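Local structure of SAM-dependent methyltransferase (Anabaena variabilis ATCC 29413, 3GGD) at residues 73-78 and 100-105; 123-128 and 154-159. The protein binds S-adenosyl-L-homocysteine and probably transfers methyl groups from S-adenosyl-L-methionine to an acceptor that remains undefined. All coordinates share one frame; numbering follows the deposited sequence.

Interaction 1 (73-78 and 100-105); sequences FLSQFF and AANISY
Ser75, late in helix 69-77, meets Asn102 and Ile103 at the entrance to strand 103-107, joining a helix to the outermost parallel strand of the Rossmann-like methyltransferase fold. Ser75 uses three of its atoms. Its OG hydrogen-bonds the backbone oxygen of Lys72 one helical turn back and accepts a proton from a water at 2.8 Å from Ser75 OG. The same water spends its other proton on Asn102 OD1, at 3.1 Å, so it bridges the two side chains. The methyl of Ala100 rests 3.8 Å from Ser75 OG. Behind the hydroxyl oxygen in the side chain, Ser75 CB presses on the CG1 arm of Ile103, with Ser75 CB to Ile103 CG1 only 3.4 Å, tighter than usual for two carbons; Ile103 CD1 lies 3.6 Å from Ser75 OG. The carbonyl of Ser75 takes the amide of Asn102: ND2 to O is 2.9 Å, almost straight at 174°, on a lone pair in the carbonyl plane and within the plane of the amide too. Asn102 reaches it because its CG sits between the backbone N and carbonyl carbon (chi1 66°), which turns the amide back towards the helix. A type I turn, Ala100 to Ile103, places this residue just ahead of the strand. An alanine in place of Asn102 removes the amide, which would probably leave the carbonyls of Ser75 and Pro79 without this donor, the bridging water held at one end, and the turn less firmly tied to the helix. Two residues past Gln76, Phe78 sends its ring away from the turn, onto Leu60 of strand 60-63, while its backbone stays close. Besides bonding Pro79 O, Asn102 ND2 lies 2.9 Å from Phe78 O.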
loop_
_atom_site.group_PDB
_atom_site.type_symbol
_atom_site.label_atom_id
_atom_site.label_comp_id
_atom_site.label_asym_id
_atom_site.label_seq_id
_atom_site.Cartn_x
_atom_site.Cartn_y
_atom_site.Cartn_z
ATOM N N PHE A 73 6.416 -0.046 -13.425
ATOM C CA PHE A 73 5.977 1.126 -14.138
ATOM C C PHE A 73 6.689 2.398 -13.612
ATOM O O PHE A 73 7.207 3.212 -14.377
ATOM C CB PHE A 73 4.439 1.216 -14.087
ATOM C CG PHE A 73 3.877 2.509 -14.610
ATOM C CD1 PHE A 73 3.865 3.659 -13.801
ATOM C CD2 PHE A 73 3.369 2.594 -15.887
ATOM C CE1 PHE A 73 3.344 4.852 -14.270
ATOM C CE2 PHE A 73 2.838 3.796 -16.352
ATOM C CZ PHE A 73 2.832 4.910 -15.543
ATOM N N LEU A 74 6.710 2.578 -12.303
ATOM C CA LEU A 74 7.385 3.731 -11.732
ATOM C C LEU A 74 8.827 3.835 -12.249
ATOM O O LEU A 74 9.324 4.920 -12.539
ATOM C CB LEU A 74 7.380 3.645 -10.191
ATOM C CG LEU A 74 6.010 3.869 -9.547
ATOM C CD1 LEU A 74 6.079 3.600 -8.027
ATOM C CD2 LEU A 74 5.447 5.307 -9.850
ATOM N N SER A 75 9.488 2.686 -12.408
ATOM C CA SER A 75 10.898 2.678 -12.790
ATOM C C SER A 75 11.070 3.141 -14.216
ATOM O O SER A 75 12.155 3.528 -14.608
ATOM C CB SER A 75 11.509 1.283 -12.617
ATOM O OG SER A 75 11.183 0.420 -13.695
ATOM N N GLN A 76 10.016 3.069 -15.016
ATOM C CA GLN A 76 10.092 3.536 -16.425
ATOM C C GLN A 76 10.040 5.078 -16.476
ATOM O O GLN A 76 10.496 5.693 -17.405
ATOM C CB GLN A 76 9.001 2.843 -17.259
ATOM C CG GLN A 76 9.338 1.338 -17.440
ATOM C CD GLN A 76 8.121 0.382 -17.627
ATOM O OE1 GLN A 76 6.991 0.677 -17.192
ATOM N NE2 GLN A 76 8.371 -0.795 -18.258
ATOM N N PHE A 77 9.559 5.698 -15.403
ATOM C CA PHE A 77 9.389 7.155 -15.361
ATOM C C PHE A 77 10.385 7.866 -14.440
ATOM O O PHE A 77 10.672 9.013 -14.648
ATOM C CB PHE A 77 7.939 7.504 -14.898
ATOM C CG PHE A 77 6.899 7.264 -15.966
ATOM C CD1 PHE A 77 6.414 5.986 -16.205
ATOM C CD2 PHE A 77 6.450 8.316 -16.770
ATOM C CE1 PHE A 77 5.483 5.756 -17.214
ATOM C CE2 PHE A 77 5.542 8.093 -17.767
ATOM C CZ PHE A 77 5.053 6.820 -18.007
ATOM N N PHE A 78 10.859 7.208 -13.389
ATOM C CA PHE A 78 11.779 7.836 -12.432
ATOM C C PHE A 78 13.163 7.226 -12.547
ATOM O O PHE A 78 13.283 6.020 -12.758
ATOM C CB PHE A 78 11.280 7.654 -11.006
ATOM C CG PHE A 78 10.086 8.473 -10.681
ATOM C CD1 PHE A 78 8.806 8.019 -10.994
ATOM C CD2 PHE A 78 10.227 9.703 -10.084
ATOM C CE1 PHE A 78 7.688 8.766 -10.710
ATOM C CE2 PHE A 78 9.095 10.487 -9.779
ATOM C CZ PHE A 78 7.818 10.009 -10.110
ATOM N N ALA A 100 14.341 -4.330 -12.979
ATOM C CA ALA A 100 14.836 -3.333 -13.936
ATOM C C ALA A 100 16.179 -2.871 -13.383
ATOM O O ALA A 100 16.416 -2.986 -12.179
ATOM C CB ALA A 100 13.879 -2.183 -14.039
ATOM N N ALA A 101 17.047 -2.372 -14.256
ATOM C CA ALA A 101 18.373 -1.869 -13.875
ATOM C C ALA A 101 18.271 -0.810 -12.791
ATOM O O ALA A 101 19.135 -0.739 -11.951
ATOM C CB ALA A 101 19.131 -1.298 -15.114
ATOM N N ASN A 102 17.205 -0.006 -12.790
ATOM C CA ASN A 102 17.066 1.084 -11.825
ATOM C C ASN A 102 16.084 0.822 -10.704
ATOM O O ASN A 102 15.568 1.744 -10.069
ATOM C CB ASN A 102 16.717 2.399 -12.540
ATOM C CG ASN A 102 15.366 2.360 -13.194
ATOM O OD1 ASN A 102 14.942 1.316 -13.645
ATOM N ND2 ASN A 102 14.682 3.494 -13.233
ATOM N N ILE A 103 15.799 -0.447 -10.464
ATOM C CA ILE A 103 15.027 -0.829 -9.293
ATOM C C ILE A 103 15.886 -1.653 -8.325
ATOM O O ILE A 103 16.563 -2.575 -8.749
ATOM C CB ILE A 103 13.830 -1.749 -9.617
ATOM C CG1 ILE A 103 12.777 -1.034 -10.478
ATOM C CG2 ILE A 103 13.164 -2.223 -8.298
ATOM C CD1 ILE A 103 11.637 -1.984 -11.038
ATOM N N SER A 104 15.853 -1.300 -7.050
ATOM C CA SER A 104 16.394 -2.143 -5.995
ATOM C C SER A 104 15.230 -2.568 -5.109
ATOM O O SER A 104 14.380 -1.755 -4.759
ATOM C CB SER A 104 17.426 -1.404 -5.164
ATOM O OG SER A 104 18.508 -0.991 -5.972
ATOM N N TYR A 105 15.146 -3.854 -4.812
ATOM C CA TYR A 105 14.148 -4.362 -3.869
ATOM C C TYR A 105 14.862 -4.629 -2.563
ATOM O O TYR A 105 15.900 -5.259 -2.562
ATOM C CB TYR A 105 13.480 -5.631 -4.356
ATOM C CG TYR A 105 12.527 -5.374 -5.506
ATOM C CD1 TYR A 105 11.348 -4.677 -5.298
ATOM C CD2 TYR A 105 12.808 -5.833 -6.776
ATOM C CE1 TYR A 105 10.468 -4.426 -6.339
ATOM C CE2 TYR A 105 11.922 -5.608 -7.836
ATOM C CZ TYR A 105 10.770 -4.901 -7.608
ATOM O OH TYR A 105 9.918 -4.671 -8.625
HETATM O O HOH W 1 12.921 0.819 -15.900
#

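Interaction 2 (123-128 and 154-159); sequences IGDANI and GKQGAM. With EDO (1,2-ethanediol), chain N.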
loop_
_atom_site.group_PDB
_atom_site.type_symbol
_atom_site.label_atom_id
_atom_site.label_comp_id
_atom_site.label_asym_id
_atom_site.label_seq_id
_atom_site.Cartn_x
_atom_site.Cartn_y
_atom_site.Cartn_z
ATOM N N ILE A 123 20.531 6.876 1.846
ATOM C CA ILE A 123 20.069 7.503 0.604
ATOM C C ILE A 123 19.589 8.953 0.721
ATOM O O ILE A 123 19.359 9.621 -0.294
ATOM C CB ILE A 123 19.003 6.602 -0.089
ATOM C CG1 ILE A 123 17.682 6.594 0.671
ATOM C CG2 ILE A 123 19.552 5.152 -0.279
ATOM C CD1 ILE A 123 16.489 5.938 -0.057
ATOM N N GLY A 124 19.442 9.457 1.957
ATOM C CA GLY A 124 18.870 10.765 2.169
ATOM C C GLY A 124 17.369 10.761 2.018
ATOM O O GLY A 124 16.716 9.703 1.968
ATOM N N ASP A 125 16.809 11.959 1.907
ATOM C CA ASP A 125 15.379 12.162 1.824
ATOM C C ASP A 125 14.884 11.496 0.540
ATOM O O ASP A 125 15.497 11.626 -0.507
ATOM C CB ASP A 125 15.016 13.643 1.729
ATOM C CG ASP A 125 15.283 14.442 3.003
ATOM O OD1 ASP A 125 15.678 13.876 4.042
ATOM O OD2 ASP A 125 15.045 15.661 2.926
ATOM N N ALA A 126 13.746 10.816 0.623
ATOM C CA ALA A 126 13.163 10.090 -0.517
ATOM C C ALA A 126 11.713 10.535 -0.710
ATOM O O ALA A 126 11.032 10.894 0.249
ATOM C CB ALA A 126 13.188 8.574 -0.274
ATOM N N ASN A 127 11.249 10.489 -1.951
ATOM C CA ASN A 127 9.813 10.601 -2.203
ATOM C C ASN A 127 9.221 9.234 -1.986
ATOM O O ASN A 127 9.948 8.243 -2.055
ATOM C CB ASN A 127 9.543 11.056 -3.614
ATOM C CG ASN A 127 9.988 12.465 -3.855
ATOM O OD1 ASN A 127 9.768 13.329 -3.008
ATOM N ND2 ASN A 127 10.631 12.707 -5.024
ATOM N N ILE A 128 7.920 9.175 -1.677
ATOM C CA ILE A 128 7.245 7.882 -1.442
ATOM C C ILE A 128 5.952 7.742 -2.220
ATOM O O ILE A 128 5.116 8.664 -2.251
ATOM C CB ILE A 128 6.916 7.633 0.064
ATOM C CG1 ILE A 128 8.195 7.521 0.894
ATOM C CG2 ILE A 128 6.081 6.331 0.251
ATOM C CD1 ILE A 128 7.985 7.498 2.411
ATOM N N GLY A 154 11.946 12.867 5.406
ATOM C CA GLY A 154 12.703 14.044 5.883
ATOM C C GLY A 154 11.977 15.328 5.479
ATOM O O GLY A 154 10.754 15.364 5.406
ATOM N N LYS A 155 12.717 16.382 5.182
ATOM C CA LYS A 155 12.119 17.657 4.803
ATOM C C LYS A 155 11.722 17.729 3.344
ATOM O O LYS A 155 10.686 18.314 3.028
ATOM C CB LYS A 155 13.082 18.812 5.089
ATOM C CG LYS A 155 12.513 20.227 4.835
ATOM C CD LYS A 155 11.393 20.563 5.816
ATOM C CE LYS A 155 10.928 22.041 5.699
ATOM N NZ LYS A 155 10.583 22.366 4.307
ATOM N N GLN A 156 12.532 17.163 2.456
ATOM C CA GLN A 156 12.333 17.396 1.037
ATOM C C GLN A 156 11.463 16.400 0.335
ATOM O O GLN A 156 10.997 16.676 -0.752
ATOM C CB GLN A 156 13.664 17.404 0.296
ATOM C CG GLN A 156 14.721 18.419 0.773
ATOM C CD GLN A 156 15.977 18.318 -0.135
ATOM O OE1 GLN A 156 15.862 18.342 -1.387
ATOM N NE2 GLN A 156 17.155 18.142 0.478
ATOM N N GLY A 157 11.286 15.225 0.917
ATOM C CA GLY A 157 10.427 14.221 0.311
ATOM C C GLY A 157 8.936 14.518 0.340
ATOM O O GLY A 157 8.457 15.150 1.272
ATOM N N ALA A 158 8.213 14.036 -0.671
ATOM C CA ALA A 158 6.749 14.085 -0.675
ATOM C C ALA A 158 6.250 12.647 -0.826
ATOM O O ALA A 158 6.940 11.787 -1.385
ATOM C CB ALA A 158 6.166 15.007 -1.804
HETATM N N MSE A 159 5.049 12.397 -0.300
HETATM C CA MSE A 159 4.436 11.084 -0.338
HETATM C C MSE A 159 3.071 11.169 -0.960
HETATM O O MSE A 159 2.245 11.977 -0.533
HETATM C CB MSE A 159 4.256 10.484 1.069
HETATM C CG MSE A 159 3.451 9.232 1.039
HETATM SE SE MSE A 159 3.539 8.145 2.646
HETATM C CE MSE A 159 2.911 9.433 3.972
HETATM C C1 EDO N . 17.293 16.972 4.918
HETATM O O1 EDO N . 16.692 17.586 3.783
HETATM C C2 EDO N . 16.329 16.988 6.106
HETATM O O2 EDO N . 15.477 15.802 6.096
HETATM O O HOH W 2 9.763 15.898 -3.651
#
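Asp125 and Asn127 both set CG beside the backbone N and opposite the carbonyl carbon (chi1 -69° and -68°), which carries a carboxylate and an amide across to residues 154-159. The carboxylate serves the loop after helix 142-153. Its OD2 receives the backbone N of Gln156 at 3.0 Å, from above the carboxylate plane (43° out of it), while OD1 approaches Gly154 CA to 3.5 Å and also takes a hydrogen bond from His120. A side chain on Gly154 would run into OD1, and its positive phi favours glycine as well. An ethanediol, probably from the crystallisation liquor, bonds both carboxylate oxygens and the backbone N of Lys155. Asn127 engages the backbone of Ala158: its OD1 accepts Ala158 N at 2.9 Å, in the carbonyl plane. Here the side-chain oxygen stands in for a main-chain one, since Ala126 O is 4.3 Å from Ala158 N. That carbonyl instead faces Gly157, its O 3.4 Å from Gly157 CA in a CA-H...O contact, where a beta carbon would collide. Regular parallel pairing then takes over: Ile128 N donates to Ala158 O at 2.8 Å, and Ile128 bridges with Met159, a selenomethionine. Their side chains lie alongside one another, pointing the same way, with Ile128 CG2 3.9 Å from Met159 SE. These pairs open the beta-alpha-beta unit of strand 127-131, helix 142-153 and strand 158-164. Leu153 of that helix packs on both Ile128 and Met159, and Leu149 and Leu152 join it on Ile128. Strand 60-63 borders the other edge of strand 127-131 through Asn127 and Ile61, and Met159 bonds Ile242 of antiparallel strand 237-244.

Interaction 1 closes before interaction 2 opens along the chain, yet both belong to one seven-stranded sheet: 103-107 is an outermost strand, whereas 127-131 and 158-164 lie next to each other further in, with 81-85 and 60-63 between. Their centres are 17 Å apart and their nearest atoms about 5 Å, without touching. Each lies at the N-terminal part of its strand or strands. The side chain of Ile103 is about 13 Å from the bound S-adenosyl-L-homocysteine and about 11 Å from that of Asp85, a residue of its binding site. Interaction 2 leads towards the pocket along strand 127-131: Ile128 is about 9 Å, side chain to side chain, from Arg131, which binds S-adenosyl-L-homocysteine.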